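PDB 3TXV: probable tagatose 6-phosphate kinase from Sinorhizobium meliloti, which probably acts in carbohydrate metabolism, with an assigned but unproven tagatose-6-phosphate kinase activity, and is related in sequence to GatZ/KbaZ subunits of tagatose-bisphosphate aldolase. Local coordinates for residues P47-A52 with F125-L130; A392-R397 with K408-A413; E248-T253 with D281-L286; G235-I240 with A342-L347. All blocks are in the same frame, centred on the assembly; numbering follows the deposited sequence.

Interaction 1 of 4, residues P47-A52 with F125-L130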
loop_
_atom_site.group_PDB
_atom_site.type_symbol
_atom_site.label_atom_id
_atom_site.label_comp_id
_atom_site.label_asym_id
_atom_site.label_seq_id
_atom_site.Cartn_x
_atom_site.Cartn_y
_atom_site.Cartn_z
ATOM N N PRO A 47 0.532 17.325 -0.294
ATOM C CA PRO A 47 -0.578 16.448 0.129
ATOM C C PRO A 47 -0.162 14.975 0.275
ATOM O O PRO A 47 0.946 14.592 -0.141
ATOM C CB PRO A 47 -1.594 16.599 -1.006
ATOM C CG PRO A 47 -0.753 16.864 -2.213
ATOM C CD PRO A 47 0.476 17.615 -1.746
ATOM N N VAL A 48 -1.052 14.174 0.859
ATOM C CA VAL A 48 -0.788 12.771 1.100
ATOM C C VAL A 48 -1.795 11.868 0.390
ATOM O O VAL A 48 -3.027 11.983 0.586
ATOM C CB VAL A 48 -0.763 12.463 2.606
ATOM C CG1 VAL A 48 -2.122 12.649 3.232
ATOM C CG2 VAL A 48 -0.241 11.069 2.874
ATOM N N LEU A 49 -1.268 10.965 -0.435
ATOM C CA LEU A 49 -2.109 10.008 -1.138
ATOM C C LEU A 49 -2.285 8.738 -0.302
ATOM O O LEU A 49 -1.328 7.986 -0.070
ATOM C CB LEU A 49 -1.485 9.701 -2.492
ATOM C CG LEU A 49 -2.161 8.714 -3.412
ATOM C CD1 LEU A 49 -3.620 9.047 -3.602
ATOM C CD2 LEU A 49 -1.448 8.778 -4.722
ATOM N N ILE A 50 -3.497 8.494 0.176
ATOM C CA ILE A 50 -3.747 7.225 0.852
ATOM C C ILE A 50 -4.738 6.314 0.102
ATOM O O ILE A 50 -5.848 6.733 -0.264
ATOM C CB ILE A 50 -4.165 7.419 2.286
ATOM C CG1 ILE A 50 -3.067 8.140 3.014
ATOM C CG2 ILE A 50 -4.368 6.076 2.952
ATOM C CD1 ILE A 50 -3.585 8.931 4.185
ATOM N N GLU A 51 -4.320 5.061 -0.097
ATOM C CA GLU A 51 -5.037 4.119 -0.958
ATOM C C GLU A 51 -5.561 2.908 -0.181
ATOM O O GLU A 51 -4.959 2.487 0.780
ATOM C CB GLU A 51 -4.123 3.658 -2.103
ATOM C CG GLU A 51 -3.521 4.784 -2.919
ATOM C CD GLU A 51 -3.683 4.547 -4.408
ATOM O OE1 GLU A 51 -4.712 3.926 -4.788
ATOM O OE2 GLU A 51 -2.791 4.973 -5.199
ATOM N N ALA A 52 -6.695 2.371 -0.604
ATOM C CA ALA A 52 -7.218 1.114 -0.095
ATOM C C ALA A 52 -7.498 0.184 -1.294
ATOM O O ALA A 52 -7.671 0.688 -2.397
ATOM C CB ALA A 52 -8.462 1.385 0.690
ATOM N N PHE A 125 -13.421 9.273 -2.574
ATOM C CA PHE A 125 -12.257 8.700 -3.234
ATOM C C PHE A 125 -12.108 9.336 -4.573
ATOM O O PHE A 125 -13.048 9.355 -5.338
ATOM C CB PHE A 125 -12.399 7.201 -3.404
ATOM C CG PHE A 125 -12.207 6.423 -2.140
ATOM C CD1 PHE A 125 -13.199 6.396 -1.164
ATOM C CD2 PHE A 125 -11.039 5.697 -1.940
ATOM C CE1 PHE A 125 -13.033 5.666 0.008
ATOM C CE2 PHE A 125 -10.856 4.947 -0.767
ATOM C CZ PHE A 125 -11.860 4.936 0.216
ATOM N N THR A 126 -10.927 9.882 -4.829
ATOM C CA THR A 126 -10.652 10.662 -6.040
ATOM C C THR A 126 -9.525 10.065 -6.913
ATOM O O THR A 126 -9.195 10.606 -7.973
ATOM C CB THR A 126 -10.361 12.160 -5.696
ATOM O OG1 THR A 126 -9.203 12.242 -4.848
ATOM N N LYS A 127 -8.938 8.956 -6.474
ATOM C CA LYS A 127 -8.118 8.168 -7.392
ATOM C C LYS A 127 -8.734 6.803 -7.537
ATOM O O LYS A 127 -8.966 6.144 -6.540
ATOM C CB LYS A 127 -6.684 8.063 -6.918
ATOM C CG LYS A 127 -5.699 7.658 -7.969
ATOM C CD LYS A 127 -4.320 7.751 -7.380
ATOM C CE LYS A 127 -3.363 6.689 -7.960
ATOM N NZ LYS A 127 -3.669 5.269 -7.592
ATOM N N LEU A 128 -9.029 6.391 -8.771
ATOM C CA LEU A 128 -9.705 5.098 -9.011
ATOM C C LEU A 128 -8.914 4.230 -9.966
ATOM O O LEU A 128 -8.744 4.553 -11.151
ATOM C CB LEU A 128 -11.125 5.307 -9.553
ATOM C CG LEU A 128 -12.326 5.601 -8.636
ATOM C CD1 LEU A 128 -11.993 6.078 -7.220
ATOM C CD2 LEU A 128 -13.254 6.571 -9.323
ATOM N N HIS A 129 -8.391 3.137 -9.447
ATOM C CA HIS A 129 -7.671 2.214 -10.306
ATOM C C HIS A 129 -8.614 1.096 -10.766
ATOM O O HIS A 129 -9.221 0.364 -9.955
ATOM C CB HIS A 129 -6.445 1.686 -9.585
ATOM C CG HIS A 129 -5.761 0.574 -10.291
ATOM N ND1 HIS A 129 -5.261 -0.518 -9.624
ATOM C CD2 HIS A 129 -5.493 0.374 -11.596
ATOM C CE1 HIS A 129 -4.701 -1.344 -10.489
ATOM N NE2 HIS A 129 -4.832 -0.827 -11.695
ATOM N N LEU A 130 -8.774 1.011 -12.075
ATOM C CA LEU A 130 -9.741 0.107 -12.641
ATOM C C LEU A 130 -9.035 -1.092 -13.238
ATOM O O LEU A 130 -8.493 -1.041 -14.361
ATOM C CB LEU A 130 -10.576 0.820 -13.702
ATOM C CG LEU A 130 -11.445 1.985 -13.239
ATOM C CD1 LEU A 130 -12.045 2.685 -14.436
ATOM C CD2 LEU A 130 -12.519 1.528 -12.255
#

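Interaction 2 of 4, residues A392-R397 with K408-A413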
loop_
_atom_site.group_PDB
_atom_site.type_symbol
_atom_site.label_atom_id
_atom_site.label_comp_id
_atom_site.label_asym_id
_atom_site.label_seq_id
_atom_site.Cartn_x
_atom_site.Cartn_y
_atom_site.Cartn_z
ATOM N N ALA A 392 18.688 0.959 15.924
ATOM C CA ALA A 392 19.906 1.670 15.493
ATOM C C ALA A 392 19.619 2.799 14.483
ATOM O O ALA A 392 20.361 3.795 14.416
ATOM C CB ALA A 392 20.942 0.670 14.918
ATOM N N GLY A 393 18.530 2.623 13.718
ATOM C CA GLY A 393 18.146 3.545 12.654
ATOM C C GLY A 393 17.583 4.839 13.185
ATOM O O GLY A 393 17.485 5.823 12.439
ATOM N N SER A 394 17.212 4.867 14.463
ATOM C CA SER A 394 16.833 6.123 15.079
ATOM C C SER A 394 17.914 6.791 15.916
ATOM O O SER A 394 17.698 7.897 16.449
ATOM C CB SER A 394 15.594 5.922 15.892
ATOM O OG SER A 394 14.573 5.558 14.996
ATOM N N TYR A 395 19.073 6.134 16.034
ATOM C CA TYR A 395 20.174 6.633 16.877
ATOM C C TYR A 395 20.679 8.020 16.489
ATOM O O TYR A 395 20.533 8.942 17.259
ATOM C CB TYR A 395 21.336 5.626 16.960
ATOM C CG TYR A 395 22.378 6.044 17.950
ATOM C CD1 TYR A 395 22.111 6.014 19.328
ATOM C CD2 TYR A 395 23.607 6.501 17.520
ATOM C CE1 TYR A 395 23.059 6.420 20.227
ATOM C CE2 TYR A 395 24.558 6.920 18.407
ATOM C CZ TYR A 395 24.288 6.877 19.750
ATOM O OH TYR A 395 25.262 7.292 20.617
ATOM N N ALA A 396 21.236 8.165 15.293
ATOM C CA ALA A 396 21.675 9.466 14.783
ATOM C C ALA A 396 20.605 10.553 14.994
ATOM O O ALA A 396 20.911 11.662 15.472
ATOM C CB ALA A 396 22.078 9.371 13.315
ATOM N N ARG A 397 19.355 10.236 14.661
ATOM C CA ARG A 397 18.284 11.192 14.862
ATOM C C ARG A 397 18.009 11.515 16.335
ATOM O O ARG A 397 17.725 12.675 16.667
ATOM C CB ARG A 397 17.013 10.768 14.138
ATOM C CG ARG A 397 16.989 11.202 12.692
ATOM C CD ARG A 397 15.727 10.727 12.002
ATOM N NE ARG A 397 15.892 9.325 11.683
ATOM C CZ ARG A 397 14.934 8.408 11.681
ATOM N NH1 ARG A 397 13.670 8.719 11.988
ATOM N NH2 ARG A 397 15.265 7.165 11.368
ATOM N N LYS A 408 6.478 5.610 21.026
ATOM C CA LYS A 408 5.654 6.007 19.860
ATOM C C LYS A 408 6.428 6.917 18.907
ATOM O O LYS A 408 6.364 6.733 17.678
ATOM C CB LYS A 408 4.363 6.683 20.345
ATOM C CG LYS A 408 3.183 6.732 19.389
ATOM C CD LYS A 408 2.973 8.155 18.877
ATOM C CE LYS A 408 1.491 8.602 18.999
ATOM N NZ LYS A 408 0.594 8.057 17.934
ATOM N N PRO A 409 7.157 7.911 19.452
ATOM C CA PRO A 409 8.028 8.634 18.539
ATOM C C PRO A 409 9.056 7.733 17.853
ATOM O O PRO A 409 9.392 7.962 16.696
ATOM C CB PRO A 409 8.714 9.654 19.460
ATOM C CG PRO A 409 7.649 9.993 20.445
ATOM C CD PRO A 409 6.955 8.665 20.711
ATOM N N LEU A 410 9.546 6.713 18.542
ATOM C CA LEU A 410 10.495 5.819 17.903
ATOM C C LEU A 410 9.830 4.929 16.840
ATOM O O LEU A 410 10.452 4.575 15.816
ATOM C CB LEU A 410 11.292 5.030 18.936
ATOM C CG LEU A 410 12.278 5.858 19.783
ATOM C CD1 LEU A 410 12.698 5.098 21.014
ATOM C CD2 LEU A 410 13.513 6.310 18.982
ATOM N N ALA A 411 8.557 4.622 17.043
ATOM C CA ALA A 411 7.795 3.920 16.022
ATOM C C ALA A 411 7.528 4.806 14.795
ATOM O O ALA A 411 7.840 4.405 13.703
ATOM C CB ALA A 411 6.499 3.352 16.614
ATOM N N LEU A 412 6.973 6.014 14.951
ATOM C CA LEU A 412 6.863 6.941 13.795
ATOM C C LEU A 412 8.204 7.154 13.100
ATOM O O LEU A 412 8.304 7.168 11.887
ATOM C CB LEU A 412 6.349 8.302 14.217
ATOM C CG LEU A 412 4.876 8.645 14.477
ATOM C CD1 LEU A 412 3.923 7.422 14.547
ATOM C CD2 LEU A 412 4.774 9.517 15.762
ATOM N N ALA A 413 9.246 7.304 13.898
ATOM C CA ALA A 413 10.595 7.544 13.408
ATOM C C ALA A 413 11.042 6.475 12.468
ATOM O O ALA A 413 11.697 6.790 11.489
ATOM C CB ALA A 413 11.558 7.625 14.563
#

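Interaction 3 of 4, residues E248-T253 with D281-L286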
loop_
_atom_site.group_PDB
_atom_site.type_symbol
_atom_site.label_atom_id
_atom_site.label_comp_id
_atom_site.label_asym_id
_atom_site.label_seq_id
_atom_site.Cartn_x
_atom_site.Cartn_y
_atom_site.Cartn_z
ATOM N N GLU A 248 14.017 1.480 -20.703
ATOM C CA GLU A 248 14.130 2.746 -21.448
ATOM C C GLU A 248 13.091 2.768 -22.546
ATOM O O GLU A 248 12.380 3.764 -22.722
ATOM C CB GLU A 248 15.524 2.952 -22.027
ATOM C CG GLU A 248 15.843 4.409 -22.318
ATOM C CD GLU A 248 17.233 4.585 -22.908
ATOM O OE1 GLU A 248 17.732 3.648 -23.589
ATOM O OE2 GLU A 248 17.826 5.667 -22.691
ATOM N N LYS A 249 13.018 1.642 -23.261
ATOM C CA LYS A 249 12.008 1.383 -24.280
ATOM C C LYS A 249 10.601 1.522 -23.670
ATOM O O LYS A 249 9.726 2.186 -24.252
ATOM C CB LYS A 249 12.226 0.002 -24.921
ATOM N N LEU A 250 10.395 0.944 -22.487
ATOM C CA LEU A 250 9.159 1.197 -21.755
ATOM C C LEU A 250 9.027 2.681 -21.398
ATOM O O LEU A 250 8.015 3.308 -21.703
ATOM C CB LEU A 250 9.058 0.339 -20.493
ATOM C CG LEU A 250 7.674 -0.115 -19.990
ATOM C CD1 LEU A 250 7.754 -0.410 -18.508
ATOM C CD2 LEU A 250 6.550 0.878 -20.250
ATOM N N SER A 251 10.044 3.256 -20.769
ATOM C CA SER A 251 9.901 4.619 -20.302
ATOM C C SER A 251 9.520 5.594 -21.413
ATOM O O SER A 251 8.809 6.556 -21.144
ATOM C CB SER A 251 11.157 5.101 -19.581
ATOM O OG SER A 251 10.948 6.405 -19.050
ATOM N N ALA A 252 9.993 5.342 -22.645
ATOM C CA ALA A 252 9.841 6.285 -23.785
ATOM C C ALA A 252 8.420 6.312 -24.370
ATOM O O ALA A 252 7.949 7.358 -24.868
ATOM C CB ALA A 252 10.846 5.973 -24.878
ATOM N N THR A 253 7.753 5.157 -24.307
ATOM C CA THR A 253 6.345 5.028 -24.663
ATOM C C THR A 253 5.503 6.143 -24.050
ATOM O O THR A 253 4.422 6.476 -24.543
ATOM C CB THR A 253 5.804 3.680 -24.187
ATOM O OG1 THR A 253 6.517 2.627 -24.850
ATOM N N ASP A 281 12.274 8.810 -14.655
ATOM C CA ASP A 281 11.856 8.058 -15.863
ATOM C C ASP A 281 10.341 7.897 -16.028
ATOM O O ASP A 281 9.873 7.155 -16.895
ATOM C CB ASP A 281 12.549 6.707 -15.930
ATOM C CG ASP A 281 14.019 6.831 -15.767
ATOM O OD1 ASP A 281 14.541 7.945 -16.014
ATOM O OD2 ASP A 281 14.657 5.835 -15.377
ATOM N N GLY A 282 9.588 8.586 -15.187
ATOM C CA GLY A 282 8.149 8.666 -15.350
ATOM C C GLY A 282 7.285 7.585 -14.719
ATOM O O GLY A 282 6.051 7.542 -14.953
ATOM N N PHE A 283 7.903 6.701 -13.937
ATOM C CA PHE A 283 7.120 5.856 -13.063
ATOM C C PHE A 283 6.881 6.787 -11.910
ATOM O O PHE A 283 7.628 6.801 -10.945
ATOM C CB PHE A 283 7.906 4.605 -12.711
ATOM C CG PHE A 283 8.499 3.953 -13.909
ATOM C CD1 PHE A 283 7.732 3.087 -14.691
ATOM C CD2 PHE A 283 9.794 4.261 -14.317
ATOM C CE1 PHE A 283 8.267 2.509 -15.850
ATOM C CE2 PHE A 283 10.344 3.675 -15.463
ATOM C CZ PHE A 283 9.583 2.802 -16.226
ATOM N N ALA A 284 5.865 7.624 -12.058
ATOM C CA ALA A 284 5.738 8.820 -11.239
ATOM C C ALA A 284 4.852 8.615 -10.041
ATOM O O ALA A 284 4.847 9.438 -9.126
ATOM C CB ALA A 284 5.229 9.983 -12.063
ATOM N N ILE A 285 4.071 7.547 -10.059
ATOM C CA ILE A 285 3.285 7.175 -8.898
ATOM C C ILE A 285 3.888 5.893 -8.397
ATOM O O ILE A 285 3.999 4.910 -9.151
ATOM C CB ILE A 285 1.827 6.942 -9.220
ATOM C CG1 ILE A 285 1.152 8.265 -9.610
ATOM C CG2 ILE A 285 1.168 6.297 -8.044
ATOM C CD1 ILE A 285 0.012 8.087 -10.516
ATOM N N LEU A 286 4.282 5.939 -7.126
ATOM C CA LEU A 286 5.062 4.922 -6.457
ATOM C C LEU A 286 4.235 4.336 -5.352
ATOM O O LEU A 286 4.016 4.983 -4.338
ATOM C CB LEU A 286 6.297 5.574 -5.840
ATOM C CG LEU A 286 7.260 6.180 -6.850
ATOM C CD1 LEU A 286 8.061 7.273 -6.198
ATOM C CD2 LEU A 286 8.166 5.078 -7.438
#

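Interaction 4 of 4, residues G235-I240 with A342-L347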
loop_
_atom_site.group_PDB
_atom_site.type_symbol
_atom_site.label_atom_id
_atom_site.label_comp_id
_atom_site.label_asym_id
_atom_site.label_seq_id
_atom_site.Cartn_x
_atom_site.Cartn_y
_atom_site.Cartn_z
ATOM N N GLY A 235 11.721 -10.450 -2.943
ATOM C CA GLY A 235 11.404 -11.817 -2.473
ATOM C C GLY A 235 11.274 -11.863 -0.971
ATOM O O GLY A 235 11.113 -10.820 -0.355
ATOM N N ASN A 236 11.348 -13.045 -0.365
ATOM C CA ASN A 236 11.468 -13.122 1.104
ATOM C C ASN A 236 12.671 -12.362 1.628
ATOM O O ASN A 236 12.522 -11.512 2.506
ATOM C CB ASN A 236 11.513 -14.561 1.617
ATOM C CG ASN A 236 10.192 -15.278 1.461
ATOM O OD1 ASN A 236 9.123 -14.674 1.538
ATOM N ND2 ASN A 236 10.258 -16.569 1.227
ATOM N N GLU A 237 13.849 -12.642 1.071
ATOM C CA GLU A 237 15.093 -12.095 1.626
ATOM C C GLU A 237 16.009 -11.400 0.661
ATOM O O GLU A 237 17.202 -11.237 0.967
ATOM C CB GLU A 237 15.932 -13.185 2.254
ATOM C CG GLU A 237 15.205 -14.170 3.101
ATOM C CD GLU A 237 16.029 -15.410 3.287
ATOM O OE1 GLU A 237 17.116 -15.497 2.668
ATOM O OE2 GLU A 237 15.599 -16.298 4.050
ATOM N N ASN A 238 15.487 -11.016 -0.501
ATOM C CA ASN A 238 16.294 -10.312 -1.496
ATOM C C ASN A 238 15.466 -9.357 -2.352
ATOM O O ASN A 238 14.313 -9.630 -2.629
ATOM C CB ASN A 238 17.187 -11.311 -2.291
ATOM C CG ASN A 238 16.974 -11.240 -3.828
ATOM O OD1 ASN A 238 17.921 -10.940 -4.622
ATOM N ND2 ASN A 238 15.730 -11.547 -4.260
ATOM N N VAL A 239 16.056 -8.219 -2.713
ATOM C CA VAL A 239 15.432 -7.184 -3.543
ATOM C C VAL A 239 16.114 -7.138 -4.925
ATOM O O VAL A 239 17.343 -7.289 -5.040
ATOM C CB VAL A 239 15.548 -5.791 -2.848
ATOM C CG1 VAL A 239 14.943 -4.635 -3.691
ATOM C CG2 VAL A 239 14.940 -5.830 -1.448
ATOM N N ILE A 240 15.315 -6.943 -5.978
ATOM C CA ILE A 240 15.858 -6.679 -7.321
ATOM C C ILE A 240 15.722 -5.189 -7.548
ATOM O O ILE A 240 14.627 -4.651 -7.479
ATOM C CB ILE A 240 15.062 -7.396 -8.431
ATOM C CG1 ILE A 240 14.967 -8.921 -8.234
ATOM C CG2 ILE A 240 15.544 -6.961 -9.823
ATOM C CD1 ILE A 240 16.243 -9.641 -7.993
ATOM N N ALA A 342 9.596 -26.173 8.972
ATOM C CA ALA A 342 8.985 -25.442 10.095
ATOM C C ALA A 342 9.858 -24.266 10.559
ATOM O O ALA A 342 9.337 -23.190 10.816
ATOM C CB ALA A 342 8.673 -26.397 11.263
ATOM N N GLU A 343 11.175 -24.489 10.650
ATOM C CA GLU A 343 12.174 -23.429 10.946
ATOM C C GLU A 343 12.306 -22.348 9.822
ATOM O O GLU A 343 12.503 -21.152 10.106
ATOM C CB GLU A 343 13.557 -24.027 11.319
ATOM N N GLU A 344 12.190 -22.749 8.561
ATOM C CA GLU A 344 12.118 -21.750 7.483
ATOM C C GLU A 344 10.834 -20.895 7.539
ATOM O O GLU A 344 10.862 -19.713 7.223
ATOM C CB GLU A 344 12.288 -22.393 6.098
ATOM C CG GLU A 344 12.217 -21.411 4.923
ATOM C CD GLU A 344 13.436 -20.502 4.862
ATOM O OE1 GLU A 344 14.262 -20.537 5.812
ATOM O OE2 GLU A 344 13.586 -19.753 3.864
ATOM N N GLN A 345 9.718 -21.498 7.935
ATOM C CA GLN A 345 8.457 -20.782 8.068
ATOM C C GLN A 345 8.464 -19.813 9.238
ATOM O O GLN A 345 7.871 -18.748 9.148
ATOM C CB GLN A 345 7.286 -21.768 8.200
ATOM C CG GLN A 345 6.725 -22.195 6.857
ATOM C CD GLN A 345 5.887 -23.461 6.897
ATOM O OE1 GLN A 345 6.101 -24.363 6.099
ATOM N NE2 GLN A 345 4.939 -23.537 7.826
ATOM N N ARG A 346 9.115 -20.190 10.336
ATOM C CA ARG A 346 9.254 -19.313 11.503
ATOM C C ARG A 346 10.027 -18.031 11.109
ATOM O O ARG A 346 9.476 -16.929 11.143
ATOM C CB ARG A 346 9.892 -20.040 12.706
ATOM C CG ARG A 346 9.722 -19.297 14.025
ATOM C CD ARG A 346 10.149 -20.088 15.289
ATOM N NE ARG A 346 11.554 -19.860 15.643
ATOM C CZ ARG A 346 12.616 -20.376 14.986
ATOM N NH1 ARG A 346 12.476 -21.175 13.920
ATOM N NH2 ARG A 346 13.846 -20.091 15.387
ATOM N N LEU A 347 11.274 -18.180 10.681
ATOM C CA LEU A 347 12.035 -17.060 10.207
ATOM C C LEU A 347 11.150 -16.104 9.399
ATOM O O LEU A 347 11.102 -14.906 9.659
ATOM C CB LEU A 347 13.249 -17.563 9.411
ATOM C CG LEU A 347 13.931 -16.724 8.325
ATOM C CD1 LEU A 347 14.275 -15.390 8.837
ATOM C CD2 LEU A 347 15.170 -17.397 7.909
#

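Interaction 1 of 4, residues P47-A52 with F125-L130
Glu51 and Lys127 join in a salt bridge inside a closed barrel of eight parallel strands, the TIM-barrel architecture. They sit on strands 48-53 and 127-130, which are separated in the sheet by strand 89-96. The backbones therefore stay well apart, 8.2 Å between CA of Glu51 and CA of Lys127, and long side chains must span the gap. The close part of the contact is carried by Lys127. Its CG stands opposite the backbone N (chi1 -162°), which sends the chain toward strand 48-53, and bends further out bring the ammonium end to Glu51. On the way CD passes both methyls of Leu49, 4.0 Å from CD2, the two side chains running at about a right angle. Lysine suits this place because its methylenes pack on leucine while its tip answers an acid. NZ has a second acidic partner in Glu263, and Glu51 OE2 also bonds Ser25 OG, so the buried charges belong to a wider polar network across the barrel. The other end of the contact is looser: Phe125 turns its ring toward helix 68-81, touching Pro68 and Phe71, and its CE2 comes no nearer than 4.5 Å to CB of Ala52. At the salt bridge itself, Lys127 NZ approaches the syn side of Glu51 OE2, at 2.6 Å and 20° out of the carboxylate plane.

Interaction 2 of 4, residues A392-R397 with K408-A413
Arg397 reaches from helix 395-399 to the backbone of Ala413 in the long helix 407-424, joining two C-terminal helices that follow the barrel in the chain. From CB, which is directed at the other helix, the chain runs extended through CG to CD (chi2 178°). It then bends at chi3 (-78°), and this turn swings the guanidinium back over the start of its own segment, toward Gly393. The side chain as a whole also touches Glu402 and Val403 of the connecting loop. At the tip, NH1 lies 3.5 Å from CB of Ala413 and donates to Ala413 O at 2.8 Å in a nearly straight bond (165° at the hydrogen). The oxygen lies close to the guanidinium plane, whereas NH1 stands above the carbonyl plane instead of on a lone pair. NH2 makes a weak bond to Gly393 O. Beside the arginine, Ser394 puts CB 3.7 Å from CD2 of Leu410 and OG 3.7 Å from CB of Ala413. Small residues suit this place, since serine and alanine let the two backbones approach. With a leucine in place of Arg397 the guanidinium is gone, so Ala413 O would probably be left without its side-chain donor and the weak tie to Gly393 O lost. The chemistry is that of a cationic side chain joining two neutral carbonyl oxygens, one bond good and the other weak.

Interaction 3 of 4, residues E248-T253 with D281-L286
Ser251, on the short helix 249-252, is bonded to the Schellman motif that ends helix 272-280, just before the last barrel strand, 283-288. Its OG donates to Asp281 O at 2.5 Å, with a C=O...donor angle of 128° and the donor tilted 19° from the carbonyl plane. The hydroxyl gets there because it lies opposite the backbone N (chi1 -176°). Were Ser251 a valine, with no hydroxyl, Asp281 O would probably lose its side-chain mate and the short helix its polar tie to the turn. Asp281 directs OD2 to another partner, Tyr242 OH. Gly282 follows with positive phi, where a CB would be jammed against the preceding carbonyl oxygen, so glycine is the natural residue. Next comes Phe283, whose ring meets CD1 of Leu250 at its edge, in plane, 4.0 Å from CE1. Leucine and phenylalanine suit this buried side, where Leu250 also touches Phe262 and Phe283 touches Pro230 and Leu278. A helix leading by a short turn into the next parallel strand is the alpha-to-beta connection of a (beta/alpha)8 barrel, the helix being ended here by a Schellman motif.

Interaction 4 of 4, residues G235-I240 with A342-L347
The carboxylates of Glu237 and Glu344 approach from opposite directions, their planes turned 65° apart, and come nearest through one oxygen each, with OE2 of Glu237 4.0 Å from OE2 of Glu344. Neither glutamate bonds the other; these are like charges lying near each other at the surface. The Glu237 chain is extended beyond CG, which carries its carboxylate out to helix 342-351, whereas in Glu344 the bend at chi2 (70°) brings its carboxylate near that of Glu237. The same OE2 of Glu237 lies 4.0 Å from CD2 of Leu347, whose side chain crosses that of the glutamate at about a right angle. The leucine thus offers the acid an apolar methyl and no polar partner. Glu237 lies with Asn236 at the tip of a small antiparallel hairpin formed by strands 233-234 and 239-240, an excursion after the sixth barrel strand. Gly235 N bonds Asn238 O at 2.7 Å across the base of that tip. The proximity of two acids would probably raise the proton affinity of one or both, an effect that Gln348 NE2, bonded to Glu237 OE2, may ease. Glutamate suits so exposed a tip, and its neighbour asparagine reaches the segment after the helix, Asn236 OD1 bonding Ser352 OG.

Interactions 1 and 3 share the eight-stranded barrel: the first lies inside it, between strands 48-53 and 127-130, and the third at the start of strand 283-288. Their centres are 20 Å apart and their nearest atoms about 4 Å, without touching. Interaction 3 is nested within the chain loop that interaction 4 closes. Interaction 2 comes last, its centre 25 Å from that of interaction 4 and 28 Å from that of interaction 1. Interaction 1 thus places a salt bridge inside the barrel, while interaction 3 ties a short helix to the turn before its last strand; interaction 4 brings hairpin 233-240 to a helix after the barrel, and interaction 2 joins two segments that both follow it.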